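Local coordinates for IAA acetyltransferase (Bacillus cereus ATCC 14579, PDB 1Y9K), which probably transfers an acetyl group to an amine, as members of the GNAT family of N-acetyltransferases do, at residues M65-A70 / K81-A86. Sequence-based numbering, arbitrary orientation.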
loop_
_atom_site.group_PDB
_atom_site.type_symbol
_atom_site.label_atom_id
_atom_site.label_comp_id
_atom_site.label_asym_id
_atom_site.label_seq_id
_atom_site.Cartn_x
_atom_site.Cartn_y
_atom_site.Cartn_z
HETATM N N MSE A 65 1.614 -3.861 1.931
HETATM C CA MSE A 65 0.412 -4.251 2.685
HETATM C C MSE A 65 -0.542 -3.095 2.879
HETATM O O MSE A 65 -1.736 -3.284 3.139
HETATM C CB MSE A 65 0.787 -4.819 4.056
HETATM C CG MSE A 65 1.570 -6.138 4.020
HETATM SE SE MSE A 65 0.816 -7.447 3.029
HETATM C CE MSE A 65 -0.753 -7.660 3.844
ATOM N N ASN A 66 0.003 -1.895 2.775
ATOM C CA ASN A 66 -0.742 -0.669 2.975
ATOM C C ASN A 66 0.057 0.435 2.331
ATOM O O ASN A 66 1.276 0.499 2.488
ATOM C CB ASN A 66 -0.935 -0.389 4.475
ATOM C CG ASN A 66 -1.975 0.688 4.751
ATOM O OD1 ASN A 66 -1.919 1.782 4.187
ATOM N ND2 ASN A 66 -2.906 0.395 5.649
ATOM N N ILE A 67 -0.628 1.264 1.559
ATOM C CA ILE A 67 -0.052 2.482 1.005
ATOM C C ILE A 67 -1.146 3.558 1.053
ATOM O O ILE A 67 -2.285 3.303 0.674
ATOM C CB ILE A 67 0.557 2.263 -0.414
ATOM C CG1 ILE A 67 1.140 3.563 -0.971
ATOM C CG2 ILE A 67 -0.456 1.625 -1.374
ATOM C CD1 ILE A 67 2.215 3.342 -2.019
ATOM N N ALA A 68 -0.806 4.738 1.566
ATOM C CA ALA A 68 -1.801 5.787 1.792
ATOM C C ALA A 68 -1.185 7.154 1.638
ATOM O O ALA A 68 -0.039 7.370 2.033
ATOM C CB ALA A 68 -2.447 5.651 3.190
ATOM N N VAL A 69 -1.970 8.058 1.055
ATOM C CA VAL A 69 -1.622 9.457 0.877
ATOM C C VAL A 69 -2.762 10.274 1.496
ATOM O O VAL A 69 -3.929 9.874 1.413
ATOM C CB VAL A 69 -1.432 9.799 -0.630
ATOM C CG1 VAL A 69 -1.230 11.304 -0.849
ATOM C CG2 VAL A 69 -0.248 9.014 -1.219
ATOM N N ALA A 70 -2.422 11.390 2.143
ATOM C CA ALA A 70 -3.412 12.285 2.727
ATOM C C ALA A 70 -4.425 12.672 1.661
ATOM O O ALA A 70 -4.045 12.956 0.522
ATOM C CB ALA A 70 -2.739 13.531 3.334
ATOM N N LYS A 81 5.631 8.486 -6.022
ATOM C CA LYS A 81 6.883 8.586 -5.263
ATOM C C LYS A 81 7.074 7.496 -4.210
ATOM O O LYS A 81 8.157 6.922 -4.117
ATOM C CB LYS A 81 7.009 9.970 -4.622
ATOM C CG LYS A 81 7.594 11.019 -5.551
ATOM C CD LYS A 81 7.100 12.420 -5.230
ATOM C CE LYS A 81 7.731 13.443 -6.170
ATOM N NZ LYS A 81 6.763 14.516 -6.553
ATOM N N LEU A 82 6.032 7.217 -3.425
ATOM C CA LEU A 82 6.078 6.160 -2.410
ATOM C C LEU A 82 6.308 4.790 -3.039
ATOM O O LEU A 82 6.990 3.932 -2.465
ATOM C CB LEU A 82 4.783 6.132 -1.592
ATOM C CG LEU A 82 4.549 7.196 -0.512
ATOM C CD1 LEU A 82 3.078 7.177 -0.066
ATOM C CD2 LEU A 82 5.503 7.037 0.686
ATOM N N LEU A 83 5.731 4.609 -4.224
ATOM C CA LEU A 83 5.777 3.355 -4.956
ATOM C C LEU A 83 7.182 3.111 -5.504
ATOM O O LEU A 83 7.745 2.036 -5.288
ATOM C CB LEU A 83 4.744 3.394 -6.084
ATOM C CG LEU A 83 3.803 2.220 -6.333
ATOM C CD1 LEU A 83 3.294 1.559 -5.044
ATOM C CD2 LEU A 83 2.644 2.714 -7.176
ATOM N N ARG A 84 7.737 4.104 -6.208
ATOM C CA ARG A 84 9.146 4.097 -6.616
ATOM C C ARG A 84 10.049 3.707 -5.437
ATOM O O ARG A 84 10.922 2.847 -5.583
ATOM C CB ARG A 84 9.584 5.471 -7.164
ATOM C CG ARG A 84 8.980 5.888 -8.526
ATOM C CD ARG A 84 9.839 6.970 -9.238
ATOM N NE ARG A 84 9.568 8.356 -8.809
ATOM C CZ ARG A 84 10.180 8.990 -7.800
ATOM N NH1 ARG A 84 9.858 10.249 -7.513
ATOM N NH2 ARG A 84 11.109 8.382 -7.066
ATOM N N HIS A 85 9.809 4.323 -4.274
ATOM C CA HIS A 85 10.602 4.081 -3.058
ATOM C C HIS A 85 10.443 2.662 -2.507
ATOM O O HIS A 85 11.427 2.058 -2.063
ATOM C CB HIS A 85 10.260 5.111 -1.977
ATOM C CG HIS A 85 11.236 5.162 -0.837
ATOM N ND1 HIS A 85 11.326 4.171 0.118
ATOM C CD2 HIS A 85 12.128 6.114 -0.471
ATOM C CE1 HIS A 85 12.242 4.500 1.011
ATOM N NE2 HIS A 85 12.742 5.676 0.679
ATOM N N ALA A 86 9.214 2.142 -2.527
ATOM C CA ALA A 86 8.957 0.749 -2.151
ATOM C C ALA A 86 9.745 -0.235 -3.024
ATOM O O ALA A 86 10.370 -1.169 -2.498
ATOM C CB ALA A 86 7.464 0.443 -2.197
#
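The flat group met where strand 65-69 faces helix 81-86 is the peptide after Ala68: Leu82 CD1 approaches its carbonyl O to 3.8 Å, from well outside the peptide plane, a van der Waals touch with no hydrogen bond. On the helix, the Arg84 guanidinium turns one face over Lys81 CA, set toward the rim, and the His85 ring uses ND1 to hydrogen-bond the Tyr52 hydroxyl; both groups lie away from the strand.

The joint itself is aliphatic. Ile67 reaches the helix with CG1 anti to the backbone N (chi1 179°) and CD1 carrying the chain on outward (chi2 156°). CD1 comes 3.8 Å from Leu82 CB, the two side chains running alongside in opposite senses, and 3.7 Å from Leu83 CD1, the Leu83 side chain lying roughly perpendicular to that of Ile67. Two residues further along the strand, on the same face, Val69 CG2 touches Leu82 CD1 at 4.0 Å; that leucine methyl thus bridges Val69 and the Ala68 carbonyl. Ile67 and Val69 face the helix, while Ala68 between them turns its CB away from it and touches Ala23 of helix 17-23 and Val51 of strand 48-56.

The segment axes approach to 9.9 Å at 147°, the roughly antiparallel run expected of the first half of a right-handed beta-alpha-beta crossover: strand 61-69, helix 78-92, then the parallel strand 97-103. The loop and the start of the helix carry the Q-x-x-G-x-G signature of GNAT motif A, which in relatives binds the pyrophosphate of acetyl-CoA and probably does so here; Gln74 NE2 hydrogen-bonds Val69 O. Tyr113 of helix 107-115 packs on both Ile67 and Leu83, and Leu112 on Leu83. Tyr52 of strand 48-56 meets Leu82, and that strand pairs antiparallel with 61-69.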